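Putative dihydrodipicolinate synthase (Thermus thermophilus, PDB 2PCQ) belongs to the dihydrodipicolinate synthase family, folds as a TIM barrel, assembles as four chains and carries a bound potassium ion. Local coordinates at residues Leu16-Phe21 against Leu56-Pro61; Glu50-Gly55 against Leu81-Ala86; Ala141-Pro146 against Gln169-Tyr174; Phe163-Leu168 against Leu185-Glu190. All blocks are in the same frame, centred on the assembly; numbering follows the deposited sequence.

Contact 1: Leu16-Phe21 against Leu56-Pro61; sequences LDEEAF and LRALRP
Leu59 lays its CD2 methyl over one face of the Phe21 ring, 3.9 Å from the ring centroid and only 18° off the normal, a CH-pi contact shifted toward the rim. The other branch, CD1, reaches farther along the same face and sits 3.7 Å from Phe21 CE2. CD2 also presses on the backbone of its partner, 3.5 Å from Phe21 O. Beside this pair, Ala58 CB meets Glu18 CB at 3.8 Å, while the carboxylate of Glu18 turns to a salt bridge with Arg54. With CG anti to the backbone N (chi1 -162°), the Phe21 ring is turned toward Leu59, and the two side chains cross at about a right angle. Further out, Asp17 caps the start of helix 18-28: Ala20 N binds its OD1 from above the carboxylate plane at 2.9 Å. Val37 of strand 36-37 touches both Phe21 and Leu59 from the barrel side. The contact thus joins helix 18-28 to the end of helix 49-57, neighbours in the outer helical layer of the TIM barrel, above strand 36-37.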
loop_
_atom_site.group_PDB
_atom_site.type_symbol
_atom_site.label_atom_id
_atom_site.label_comp_id
_atom_site.label_asym_id
_atom_site.label_seq_id
_atom_site.Cartn_x
_atom_site.Cartn_y
_atom_site.Cartn_z
ATOM N N LEU A 16 -1.688 -25.742 -24.781
ATOM C CA LEU A 16 -2.740 -24.921 -25.362
ATOM C C LEU A 16 -3.682 -25.841 -26.133
ATOM O O LEU A 16 -3.232 -26.695 -26.899
ATOM C CB LEU A 16 -2.141 -23.883 -26.316
ATOM C CG LEU A 16 -3.152 -23.044 -27.107
ATOM C CD1 LEU A 16 -3.986 -22.204 -26.146
ATOM C CD2 LEU A 16 -2.423 -22.154 -28.103
ATOM N N ASP A 17 -4.985 -25.677 -25.928
ATOM C CA ASP A 17 -5.966 -26.506 -26.624
ATOM C C ASP A 17 -6.732 -25.636 -27.614
ATOM O O ASP A 17 -7.753 -25.043 -27.267
ATOM C CB ASP A 17 -6.945 -27.128 -25.626
ATOM C CG ASP A 17 -7.819 -28.202 -26.259
ATOM O OD1 ASP A 17 -8.125 -28.098 -27.467
ATOM O OD2 ASP A 17 -8.212 -29.144 -25.544
ATOM N N GLU A 18 -6.228 -25.564 -28.841
ATOM C CA GLU A 18 -6.837 -24.761 -29.901
ATOM C C GLU A 18 -8.282 -25.144 -30.206
ATOM O O GLU A 18 -9.141 -24.277 -30.373
ATOM C CB GLU A 18 -6.004 -24.874 -31.182
ATOM C CG GLU A 18 -4.595 -24.323 -31.047
ATOM C CD GLU A 18 -3.739 -24.604 -32.267
ATOM O OE1 GLU A 18 -4.151 -24.244 -33.391
ATOM O OE2 GLU A 18 -2.649 -25.187 -32.097
ATOM N N GLU A 19 -8.544 -26.443 -30.290
ATOM C CA GLU A 19 -9.889 -26.928 -30.580
ATOM C C GLU A 19 -10.866 -26.456 -29.508
ATOM O O GLU A 19 -11.951 -25.965 -29.817
ATOM C CB GLU A 19 -9.901 -28.457 -30.654
ATOM C CG GLU A 19 -9.150 -29.050 -31.842
ATOM C CD GLU A 19 -7.683 -28.657 -31.877
ATOM O OE1 GLU A 19 -7.008 -28.777 -30.829
ATOM O OE2 GLU A 19 -7.203 -28.236 -32.953
ATOM N N ALA A 20 -10.476 -26.607 -28.247
ATOM C CA ALA A 20 -11.323 -26.188 -27.136
ATOM C C ALA A 20 -11.552 -24.682 -27.172
ATOM O O ALA A 20 -12.654 -24.209 -26.914
ATOM C CB ALA A 20 -10.681 -26.586 -25.810
ATOM N N PHE A 21 -10.504 -23.936 -27.503
ATOM C CA PHE A 21 -10.570 -22.481 -27.571
ATOM C C PHE A 21 -11.648 -22.058 -28.571
ATOM O O PHE A 21 -12.498 -21.216 -28.272
ATOM C CB PHE A 21 -9.195 -21.939 -27.992
ATOM C CG PHE A 21 -8.979 -20.468 -27.697
ATOM C CD1 PHE A 21 -9.742 -19.803 -26.740
ATOM C CD2 PHE A 21 -7.951 -19.770 -28.335
ATOM C CE1 PHE A 21 -9.487 -18.463 -26.422
ATOM C CE2 PHE A 21 -7.687 -18.431 -28.024
ATOM C CZ PHE A 21 -8.455 -17.779 -27.064
ATOM N N LEU A 56 -4.967 -17.356 -31.531
ATOM C CA LEU A 56 -5.858 -16.430 -32.221
ATOM C C LEU A 56 -6.249 -16.930 -33.612
ATOM O O LEU A 56 -7.377 -16.717 -34.052
ATOM C CB LEU A 56 -5.207 -15.045 -32.315
ATOM C CG LEU A 56 -6.039 -13.909 -32.925
ATOM C CD1 LEU A 56 -7.365 -13.773 -32.188
ATOM C CD2 LEU A 56 -5.254 -12.607 -32.850
ATOM N N ARG A 57 -5.323 -17.598 -34.296
ATOM C CA ARG A 57 -5.599 -18.138 -35.628
ATOM C C ARG A 57 -6.639 -19.258 -35.565
ATOM O O ARG A 57 -7.296 -19.562 -36.559
ATOM C CB ARG A 57 -4.326 -18.701 -36.272
ATOM C CG ARG A 57 -3.297 -17.673 -36.718
ATOM C CD ARG A 57 -2.316 -18.306 -37.709
ATOM N NE ARG A 57 -1.550 -19.405 -37.120
ATOM C CZ ARG A 57 -0.425 -19.249 -36.426
ATOM N NH1 ARG A 57 0.075 -18.036 -36.233
ATOM N NH2 ARG A 57 0.198 -20.303 -35.917
ATOM N N ALA A 58 -6.775 -19.878 -34.398
ATOM C CA ALA A 58 -7.730 -20.965 -34.221
ATOM C C ALA A 58 -9.161 -20.453 -34.083
ATOM O O ALA A 58 -10.114 -21.213 -34.246
ATOM C CB ALA A 58 -7.359 -21.786 -32.995
ATOM N N LEU A 59 -9.310 -19.166 -33.786
ATOM C CA LEU A 59 -10.635 -18.585 -33.609
ATOM C C LEU A 59 -11.214 -17.995 -34.884
ATOM O O LEU A 59 -10.486 -17.600 -35.786
ATOM C CB LEU A 59 -10.601 -17.497 -32.532
ATOM C CG LEU A 59 -10.082 -17.912 -31.153
ATOM C CD1 LEU A 59 -10.150 -16.713 -30.222
ATOM C CD2 LEU A 59 -10.910 -19.074 -30.602
ATOM N N ARG A 60 -12.540 -17.936 -34.936
ATOM C CA ARG A 60 -13.258 -17.379 -36.074
ATOM C C ARG A 60 -14.506 -16.664 -35.561
ATOM O O ARG A 60 -15.628 -17.110 -35.786
ATOM C CB ARG A 60 -13.646 -18.495 -37.050
ATOM C CG ARG A 60 -12.468 -19.076 -37.828
ATOM C CD ARG A 60 -11.939 -18.082 -38.857
ATOM N NE ARG A 60 -10.814 -18.615 -39.622
ATOM C CZ ARG A 60 -9.559 -18.676 -39.183
ATOM N NH1 ARG A 60 -9.250 -18.231 -37.972
ATOM N NH2 ARG A 60 -8.609 -19.181 -39.959
ATOM N N PRO A 61 -14.319 -15.540 -34.853
ATOM C CA PRO A 61 -15.445 -14.775 -34.309
ATOM C C PRO A 61 -16.365 -14.291 -35.423
ATOM O O PRO A 61 -15.891 -13.912 -36.488
ATOM C CB PRO A 61 -14.760 -13.606 -33.596
ATOM C CG PRO A 61 -13.398 -14.146 -33.260
ATOM C CD PRO A 61 -13.038 -14.899 -34.511
#

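Contact 2: Glu50-Gly55 against Leu81-Ala86; sequences EERARG and LLEAKA
Arg52 starts out extended, with CG anti to the backbone N, and then bends at chi3 (65°), which carries its guanidinium across to helix 74-87. Glu83 comes the other way with CG anti to its carbonyl carbon (chi1 -73°) and the rest of the chain stretched out, and the two side chains cross at about a right angle. They meet side-on: Arg52 NE gives a bond of 2.8 Å to Glu83 OE1, and Arg52 NH2 one of 2.9 Å to Glu83 OE2. Both carboxylate oxygens are approached on their syn side and lie near the guanidinium plane, although the two flat groups are twisted 37° apart. Two bonds, one to each oxygen, resist rotation of either group. Ala53 CB lies against the carboxylate, 3.5 Å from Glu83 CD. Water 1 donates to Glu83 OE1 at 2.7 Å and weakly to Arg52 O, which is also hydrogen-bonded by the Tyr38 hydroxyl. Within the first helix, Glu50 and Arg54 form their own salt bridge one turn apart. The bridge between Arg52 and Glu83 links successive helices 49-57 and 74-87 on the surface of the TIM barrel's helical shell, while Leu81 and Ala84 face its strands.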
loop_
_atom_site.group_PDB
_atom_site.type_symbol
_atom_site.label_atom_id
_atom_site.label_comp_id
_atom_site.label_asym_id
_atom_site.label_seq_id
_atom_site.Cartn_x
_atom_site.Cartn_y
_atom_site.Cartn_z
ATOM N N GLU A 50 4.529 -17.433 -29.972
ATOM C CA GLU A 50 4.110 -18.453 -30.931
ATOM C C GLU A 50 2.722 -18.994 -30.584
ATOM O O GLU A 50 1.856 -19.102 -31.453
ATOM C CB GLU A 50 5.142 -19.588 -30.951
ATOM C CG GLU A 50 4.956 -20.633 -32.045
ATOM C CD GLU A 50 3.876 -21.647 -31.720
ATOM O OE1 GLU A 50 3.882 -22.173 -30.586
ATOM O OE2 GLU A 50 3.030 -21.928 -32.599
ATOM N N GLU A 51 2.513 -19.329 -29.312
ATOM C CA GLU A 51 1.224 -19.848 -28.863
ATOM C C GLU A 51 0.159 -18.759 -28.992
ATOM O O GLU A 51 -0.982 -19.034 -29.364
ATOM C CB GLU A 51 1.329 -20.331 -27.411
ATOM C CG GLU A 51 2.410 -21.392 -27.209
ATOM C CD GLU A 51 2.634 -21.753 -25.752
ATOM O OE1 GLU A 51 2.700 -20.828 -24.914
ATOM O OE2 GLU A 51 2.760 -22.960 -25.445
ATOM N N ARG A 52 0.548 -17.521 -28.698
ATOM C CA ARG A 52 -0.351 -16.373 -28.787
ATOM C C ARG A 52 -0.923 -16.254 -30.202
ATOM O O ARG A 52 -2.128 -16.089 -30.384
ATOM C CB ARG A 52 0.410 -15.089 -28.436
ATOM C CG ARG A 52 -0.421 -13.811 -28.444
ATOM C CD ARG A 52 0.490 -12.590 -28.380
ATOM N NE ARG A 52 1.314 -12.493 -29.583
ATOM C CZ ARG A 52 2.553 -12.008 -29.620
ATOM N NH1 ARG A 52 3.140 -11.567 -28.515
ATOM N NH2 ARG A 52 3.208 -11.966 -30.771
ATOM N N ALA A 53 -0.049 -16.333 -31.200
ATOM C CA ALA A 53 -0.462 -16.232 -32.597
ATOM C C ALA A 53 -1.285 -17.452 -33.004
ATOM O O ALA A 53 -2.283 -17.334 -33.713
ATOM C CB ALA A 53 0.767 -16.111 -33.498
ATOM N N ARG A 54 -0.860 -18.623 -32.546
ATOM C CA ARG A 54 -1.548 -19.867 -32.865
ATOM C C ARG A 54 -2.965 -19.867 -32.289
ATOM O O ARG A 54 -3.927 -20.228 -32.967
ATOM C CB ARG A 54 -0.752 -21.044 -32.297
ATOM C CG ARG A 54 -0.979 -22.365 -33.005
ATOM C CD ARG A 54 0.058 -23.386 -32.552
ATOM N NE ARG A 54 -0.205 -23.876 -31.203
ATOM C CZ ARG A 54 0.741 -24.161 -30.315
ATOM N NH1 ARG A 54 2.017 -24.000 -30.628
ATOM N NH2 ARG A 54 0.411 -24.619 -29.116
ATOM N N GLY A 55 -3.087 -19.452 -31.032
ATOM C CA GLY A 55 -4.387 -19.415 -30.391
ATOM C C GLY A 55 -5.395 -18.542 -31.112
ATOM O O GLY A 55 -6.547 -18.935 -31.292
ATOM N N LEU A 81 0.283 -6.889 -32.171
ATOM C CA LEU A 81 -0.611 -5.992 -32.891
ATOM C C LEU A 81 -0.857 -6.484 -34.317
ATOM O O LEU A 81 -1.999 -6.519 -34.770
ATOM C CB LEU A 81 -0.035 -4.570 -32.907
ATOM C CG LEU A 81 -0.904 -3.460 -33.515
ATOM C CD1 LEU A 81 -0.466 -2.110 -32.974
ATOM C CD2 LEU A 81 -0.810 -3.496 -35.035
ATOM N N LEU A 82 0.206 -6.879 -35.018
ATOM C CA LEU A 82 0.067 -7.363 -36.392
ATOM C C LEU A 82 -0.849 -8.580 -36.452
ATOM O O LEU A 82 -1.663 -8.708 -37.364
ATOM C CB LEU A 82 1.433 -7.729 -36.982
ATOM C CG LEU A 82 2.427 -6.583 -37.189
ATOM C CD1 LEU A 82 3.714 -7.127 -37.794
ATOM C CD2 LEU A 82 1.815 -5.525 -38.097
ATOM N N GLU A 83 -0.704 -9.467 -35.473
ATOM C CA GLU A 83 -1.515 -10.675 -35.390
ATOM C C GLU A 83 -2.988 -10.334 -35.174
ATOM O O GLU A 83 -3.864 -10.897 -35.828
ATOM C CB GLU A 83 -1.002 -11.555 -34.247
ATOM C CG GLU A 83 0.324 -12.242 -34.557
ATOM C CD GLU A 83 1.099 -12.639 -33.310
ATOM O OE1 GLU A 83 0.474 -12.821 -32.244
ATOM O OE2 GLU A 83 2.338 -12.781 -33.404
ATOM N N ALA A 84 -3.248 -9.401 -34.263
ATOM C CA ALA A 84 -4.609 -8.978 -33.956
ATOM C C ALA A 84 -5.261 -8.343 -35.177
ATOM O O ALA A 84 -6.428 -8.602 -35.475
ATOM C CB ALA A 84 -4.599 -7.983 -32.794
ATOM N N LYS A 85 -4.499 -7.520 -35.887
ATOM C CA LYS A 85 -5.013 -6.847 -37.072
ATOM C C LYS A 85 -5.352 -7.846 -38.176
ATOM O O LYS A 85 -6.387 -7.728 -38.835
ATOM C CB LYS A 85 -3.989 -5.832 -37.588
ATOM C CG LYS A 85 -4.514 -4.967 -38.718
ATOM C CD LYS A 85 -3.480 -3.968 -39.198
ATOM C CE LYS A 85 -4.006 -3.189 -40.392
ATOM N NZ LYS A 85 -2.992 -2.260 -40.950
ATOM N N ALA A 86 -4.481 -8.831 -38.367
ATOM C CA ALA A 86 -4.688 -9.849 -39.391
ATOM C C ALA A 86 -5.896 -10.723 -39.068
ATOM O O ALA A 86 -6.522 -11.278 -39.969
ATOM C CB ALA A 86 -3.435 -10.721 -39.528
HETATM O O HOH W 1 -2.131 -13.281 -31.589
#

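Contact 3: Ala141-Pro146 against Gln169-Tyr174; sequences ALAPHP and QEFRVY. With K (potassium ion), chain B.
A potassium ion joins the two segments, held by backbone carbonyls from both: Ala143 O at 2.9 Å and His145 O from one, and Glu170 O from the other at a longer 3.2 Å. Val148 O and waters 3 and 4 complete the group of six oxygens. The type I turn from Leu142 to His145, closed by His145 N to Leu142 O, brings two of its carbonyls round to the metal. On the other side Glu170 has left-handed backbone angles (phi 53°), part of the bend that presents its O. Two waters also bridge the segments. Water 3 donates to Pro144 O at 2.6 Å and to Glu170 OE1 at 3.0 Å; water 2 donates to Gln169 O and weakly to Ala143 O. The direct apolar contact is small: Ala143 CB lies 3.9 Å from Phe171 CD2, approaching the ring obliquely. CG anti to the backbone N (chi1 -159°) turns the Phe171 ring to Ala143; the ring also packs on Val148 and Ile151. The site lies where helix 136-142 runs out and strand 172-175 begins, beside the start of strand 148-153, to which Arg172 is hydrogen-bonded through its backbone, while Leu142 packs against helix 107-118.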
loop_
_atom_site.group_PDB
_atom_site.type_symbol
_atom_site.label_atom_id
_atom_site.label_comp_id
_atom_site.label_asym_id
_atom_site.label_seq_id
_atom_site.Cartn_x
_atom_site.Cartn_y
_atom_site.Cartn_z
ATOM N N ALA A 141 -4.747 12.914 -21.461
ATOM C CA ALA A 141 -3.824 13.319 -22.513
ATOM C C ALA A 141 -4.001 12.443 -23.748
ATOM O O ALA A 141 -3.843 12.909 -24.873
ATOM C CB ALA A 141 -2.384 13.229 -22.012
ATOM N N LEU A 142 -4.336 11.173 -23.534
ATOM C CA LEU A 142 -4.518 10.231 -24.634
ATOM C C LEU A 142 -5.910 10.270 -25.252
ATOM O O LEU A 142 -6.084 9.936 -26.425
ATOM C CB LEU A 142 -4.221 8.808 -24.151
ATOM C CG LEU A 142 -2.762 8.532 -23.774
ATOM C CD1 LEU A 142 -2.658 7.238 -22.989
ATOM C CD2 LEU A 142 -1.926 8.469 -25.044
ATOM N N ALA A 143 -6.894 10.678 -24.458
ATOM C CA ALA A 143 -8.278 10.740 -24.905
ATOM C C ALA A 143 -8.528 11.477 -26.224
ATOM O O ALA A 143 -9.391 11.083 -26.985
ATOM C CB ALA A 143 -9.151 11.341 -23.802
ATOM N N PRO A 144 -7.793 12.562 -26.510
ATOM C CA PRO A 144 -8.073 13.237 -27.786
ATOM C C PRO A 144 -7.708 12.447 -29.051
ATOM O O PRO A 144 -8.279 12.677 -30.117
ATOM C CB PRO A 144 -7.277 14.538 -27.669
ATOM C CG PRO A 144 -7.271 14.798 -26.188
ATOM C CD PRO A 144 -6.973 13.420 -25.637
ATOM N N HIS A 145 -6.762 11.519 -28.932
ATOM C CA HIS A 145 -6.317 10.720 -30.076
ATOM C C HIS A 145 -7.452 9.924 -30.722
ATOM O O HIS A 145 -8.103 9.121 -30.069
ATOM C CB HIS A 145 -5.210 9.760 -29.641
ATOM C CG HIS A 145 -4.418 9.194 -30.780
ATOM N ND1 HIS A 145 -5.004 8.561 -31.854
ATOM C CD2 HIS A 145 -3.082 9.150 -30.998
ATOM C CE1 HIS A 145 -4.063 8.149 -32.685
ATOM N NE2 HIS A 145 -2.888 8.493 -32.189
ATOM N N PRO A 146 -7.680 10.120 -32.031
ATOM C CA PRO A 146 -8.738 9.428 -32.773
ATOM C C PRO A 146 -8.785 7.905 -32.617
ATOM O O PRO A 146 -9.869 7.319 -32.594
ATOM C CB PRO A 146 -8.472 9.846 -34.218
ATOM C CG PRO A 146 -7.895 11.215 -34.063
ATOM C CD PRO A 146 -6.928 11.023 -32.920
ATOM N N GLN A 169 -15.077 13.439 -23.401
ATOM C CA GLN A 169 -16.063 13.220 -24.451
ATOM C C GLN A 169 -15.378 12.384 -25.526
ATOM O O GLN A 169 -14.148 12.295 -25.550
ATOM C CB GLN A 169 -16.530 14.551 -25.038
ATOM C CG GLN A 169 -17.138 15.493 -24.020
ATOM C CD GLN A 169 -17.689 16.751 -24.656
ATOM O OE1 GLN A 169 -18.663 16.705 -25.412
ATOM N NE2 GLN A 169 -17.067 17.885 -24.357
ATOM N N GLU A 170 -16.157 11.777 -26.416
ATOM C CA GLU A 170 -15.575 10.935 -27.456
ATOM C C GLU A 170 -14.667 9.907 -26.778
ATOM O O GLU A 170 -13.583 9.595 -27.276
ATOM C CB GLU A 170 -14.742 11.769 -28.437
ATOM C CG GLU A 170 -15.534 12.739 -29.300
ATOM C CD GLU A 170 -14.652 13.481 -30.293
ATOM O OE1 GLU A 170 -13.423 13.251 -30.291
ATOM O OE2 GLU A 170 -15.189 14.295 -31.075
ATOM N N PHE A 171 -15.108 9.397 -25.630
ATOM C CA PHE A 171 -14.321 8.421 -24.885
ATOM C C PHE A 171 -15.249 7.375 -24.276
ATOM O O PHE A 171 -15.952 7.631 -23.299
ATOM C CB PHE A 171 -13.519 9.128 -23.795
ATOM C CG PHE A 171 -12.339 8.346 -23.314
ATOM C CD1 PHE A 171 -12.307 7.836 -22.022
ATOM C CD2 PHE A 171 -11.249 8.128 -24.151
ATOM C CE1 PHE A 171 -11.203 7.120 -21.568
ATOM C CE2 PHE A 171 -10.140 7.414 -23.708
ATOM C CZ PHE A 171 -10.117 6.909 -22.413
ATOM N N ARG A 172 -15.232 6.192 -24.872
ATOM C CA ARG A 172 -16.090 5.094 -24.463
ATOM C C ARG A 172 -15.554 4.329 -23.266
ATOM O O ARG A 172 -14.485 3.724 -23.317
ATOM C CB ARG A 172 -16.301 4.172 -25.659
ATOM C CG ARG A 172 -16.899 4.918 -26.856
ATOM C CD ARG A 172 -16.805 4.103 -28.124
ATOM N NE ARG A 172 -17.490 2.826 -27.985
ATOM C CZ ARG A 172 -17.378 1.829 -28.853
ATOM N NH1 ARG A 172 -16.603 1.968 -29.920
ATOM N NH2 ARG A 172 -18.047 0.699 -28.659
ATOM N N VAL A 173 -16.324 4.355 -22.189
ATOM C CA VAL A 173 -15.930 3.705 -20.952
ATOM C C VAL A 173 -16.590 2.361 -20.709
ATOM O O VAL A 173 -17.816 2.248 -20.707
ATOM C CB VAL A 173 -16.235 4.608 -19.740
ATOM C CG1 VAL A 173 -15.844 3.903 -18.451
ATOM C CG2 VAL A 173 -15.491 5.939 -19.885
ATOM N N TYR A 174 -15.757 1.349 -20.494
ATOM C CA TYR A 174 -16.224 0.002 -20.199
ATOM C C TYR A 174 -15.680 -0.400 -18.840
ATOM O O TYR A 174 -14.496 -0.214 -18.561
ATOM C CB TYR A 174 -15.742 -0.979 -21.268
ATOM C CG TYR A 174 -16.726 -1.120 -22.401
ATOM C CD1 TYR A 174 -17.787 -2.017 -22.309
ATOM C CD2 TYR A 174 -16.660 -0.288 -23.517
ATOM C CE1 TYR A 174 -18.764 -2.078 -23.290
ATOM C CE2 TYR A 174 -17.638 -0.340 -24.510
ATOM C CZ TYR A 174 -18.690 -1.238 -24.384
ATOM O OH TYR A 174 -19.691 -1.283 -25.328
HETATM K K K B . -10.827 9.435 -28.827
HETATM O O HOH W 2 -11.646 12.667 -26.139
HETATM O O HOH W 3 -10.768 11.986 -30.639
HETATM O O HOH W 4 -12.601 7.909 -30.887
#

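Contact 4: Phe163-Leu168 against Leu185-Glu190; sequences FYQARL and LALGAE
Gln165, on the last turns of helix 158-167, faces Gly188 in the turn that closes helix 181-186, their CA atoms 5.6 Å apart. That turn is a Schellman motif: Gly188, at a positive phi of 91°, is its C-prime residue, and Gly188 N reaches back to Leu185 O at 3.0 Å, inside the longer bond from Ala189 N to Ala184 O. Gln165 holds CG anti to its backbone N (chi1 178°) and stays extended, which lays the terminal amide flat over the peptide that joins Leu187 to Gly188. Gln165 NE2 stands 3.1 Å from Leu187 C, above the peptide plane, and equally near Gly188 N, a donor that gives it nothing to bind. Gln165 OE1 likewise faces another acceptor in Leu187 O, so the contact is a tight face-to-face packing of two amides. In the TIM barrel this is the seam between two successive outer helices, with strand 172-175 between them in the chain. Leu187 CD2 touches Gln165 OE1 at 3.6 Å, and the leucine side chain also packs on Leu158, Ile161 and Ala162 of helix 158-167. The second subunit covers the seam: its Gln220 NE2 is hydrogen-bonded to Ala186 O, and its Lys224 packs on Gln165.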
loop_
_atom_site.group_PDB
_atom_site.type_symbol
_atom_site.label_atom_id
_atom_site.label_comp_id
_atom_site.label_asym_id
_atom_site.label_seq_id
_atom_site.Cartn_x
_atom_site.Cartn_y
_atom_site.Cartn_z
ATOM N N PHE A 163 -14.835 10.431 -13.220
ATOM C CA PHE A 163 -13.931 11.377 -13.865
ATOM C C PHE A 163 -14.120 11.333 -15.383
ATOM O O PHE A 163 -14.295 12.367 -16.019
ATOM C CB PHE A 163 -12.474 11.043 -13.526
ATOM C CG PHE A 163 -11.471 11.875 -14.275
ATOM C CD1 PHE A 163 -11.033 13.093 -13.766
ATOM C CD2 PHE A 163 -10.975 11.446 -15.502
ATOM C CE1 PHE A 163 -10.109 13.873 -14.470
ATOM C CE2 PHE A 163 -10.056 12.216 -16.213
ATOM C CZ PHE A 163 -9.621 13.432 -15.698
ATOM N N TYR A 164 -14.084 10.138 -15.964
ATOM C CA TYR A 164 -14.249 10.013 -17.411
ATOM C C TYR A 164 -15.566 10.655 -17.834
ATOM O O TYR A 164 -15.630 11.370 -18.837
ATOM C CB TYR A 164 -14.276 8.544 -17.851
ATOM C CG TYR A 164 -13.159 7.666 -17.326
ATOM C CD1 TYR A 164 -11.844 8.128 -17.252
ATOM C CD2 TYR A 164 -13.419 6.357 -16.928
ATOM C CE1 TYR A 164 -10.816 7.303 -16.791
ATOM C CE2 TYR A 164 -12.401 5.526 -16.471
ATOM C CZ TYR A 164 -11.106 6.004 -16.402
ATOM O OH TYR A 164 -10.109 5.175 -15.935
ATOM N N GLN A 165 -16.611 10.390 -17.054
ATOM C CA GLN A 165 -17.947 10.901 -17.329
ATOM C C GLN A 165 -18.035 12.424 -17.323
ATOM O O GLN A 165 -18.655 13.023 -18.199
ATOM C CB GLN A 165 -18.942 10.336 -16.308
ATOM C CG GLN A 165 -20.369 10.853 -16.479
ATOM C CD GLN A 165 -21.305 10.335 -15.410
ATOM O OE1 GLN A 165 -21.026 10.459 -14.217
ATOM N NE2 GLN A 165 -22.427 9.760 -15.827
ATOM N N ALA A 166 -17.412 13.047 -16.330
ATOM C CA ALA A 166 -17.459 14.496 -16.205
ATOM C C ALA A 166 -16.476 15.258 -17.095
ATOM O O ALA A 166 -16.766 16.378 -17.519
ATOM C CB ALA A 166 -17.248 14.893 -14.742
ATOM N N ARG A 167 -15.326 14.662 -17.386
ATOM C CA ARG A 167 -14.324 15.372 -18.174
ATOM C C ARG A 167 -14.021 14.890 -19.587
ATOM O O ARG A 167 -13.474 15.652 -20.383
ATOM C CB ARG A 167 -12.999 15.427 -17.399
ATOM C CG ARG A 167 -13.021 16.318 -16.164
ATOM C CD ARG A 167 -11.621 16.479 -15.576
ATOM N NE ARG A 167 -10.817 17.498 -16.252
ATOM C CZ ARG A 167 -9.524 17.706 -16.015
ATOM N NH1 ARG A 167 -8.883 16.959 -15.126
ATOM N NH2 ARG A 167 -8.874 18.673 -16.652
ATOM N N LEU A 168 -14.373 13.656 -19.923
ATOM C CA LEU A 168 -14.026 13.153 -21.245
ATOM C C LEU A 168 -15.168 12.861 -22.208
ATOM O O LEU A 168 -16.100 12.134 -21.884
ATOM C CB LEU A 168 -13.160 11.894 -21.096
ATOM C CG LEU A 168 -11.965 12.017 -20.141
ATOM C CD1 LEU A 168 -11.193 10.699 -20.100
ATOM C CD2 LEU A 168 -11.052 13.155 -20.593
ATOM N N LEU A 185 -22.639 2.077 -14.408
ATOM C CA LEU A 185 -23.617 2.496 -15.408
ATOM C C LEU A 185 -24.190 3.861 -15.041
ATOM O O LEU A 185 -24.352 4.729 -15.897
ATOM C CB LEU A 185 -24.750 1.467 -15.514
ATOM C CG LEU A 185 -24.356 0.086 -16.052
ATOM C CD1 LEU A 185 -25.593 -0.805 -16.117
ATOM C CD2 LEU A 185 -23.727 0.225 -17.437
ATOM N N ALA A 186 -24.490 4.046 -13.761
ATOM C CA ALA A 186 -25.032 5.311 -13.292
ATOM C C ALA A 186 -24.011 6.404 -13.568
ATOM O O ALA A 186 -24.373 7.549 -13.850
ATOM C CB ALA A 186 -25.324 5.237 -11.801
ATOM N N LEU A 187 -22.734 6.038 -13.488
ATOM C CA LEU A 187 -21.657 6.986 -13.720
ATOM C C LEU A 187 -21.167 7.050 -15.172
ATOM O O LEU A 187 -20.020 7.420 -15.440
ATOM C CB LEU A 187 -20.496 6.702 -12.751
ATOM C CG LEU A 187 -20.831 7.026 -11.283
ATOM C CD1 LEU A 187 -19.735 6.525 -10.362
ATOM C CD2 LEU A 187 -21.024 8.541 -11.124
ATOM N N GLY A 188 -22.037 6.670 -16.107
ATOM C CA GLY A 188 -21.705 6.779 -17.519
ATOM C C GLY A 188 -21.053 5.678 -18.335
ATOM O O GLY A 188 -20.843 5.867 -19.532
ATOM N N ALA A 189 -20.725 4.540 -17.733
ATOM C CA ALA A 189 -20.095 3.468 -18.501
ATOM C C ALA A 189 -21.004 3.027 -19.646
ATOM O O ALA A 189 -22.223 2.935 -19.484
ATOM C CB ALA A 189 -19.782 2.282 -17.595
ATOM N N GLU A 190 -20.404 2.765 -20.802
ATOM C CA GLU A 190 -21.151 2.324 -21.975
ATOM C C GLU A 190 -21.609 0.884 -21.774
ATOM O O GLU A 190 -22.636 0.461 -22.305
ATOM C CB GLU A 190 -20.276 2.420 -23.228
ATOM C CG GLU A 190 -20.958 1.940 -24.510
ATOM C CD GLU A 190 -20.037 1.996 -25.716
ATOM O OE1 GLU A 190 -19.519 3.088 -26.023
ATOM O OE2 GLU A 190 -19.829 0.948 -26.358
#

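In the fold
From the N terminus, the first loop closes when 56-61 returns to 16-21 in contact 1. Contact 2 opens inside that loop, at 50-55, and closes beyond it at 81-86, so the two cross; both use helix 49-57, and their centres lie 11 Å apart. They tie three successive helices, 18-28, 49-57 and 74-87, around one side of the barrel. After a long gap contact 3 opens at 141-146, and contact 4 crosses it in the same alternating way, joining helices 158-167 and 181-186 about the strand that starts in contact 3. Tyr174 and Val173 meet Glu190 there. Contacts 1 and 4 lie on opposite sides of the chain's centre, their own centres 35 Å apart.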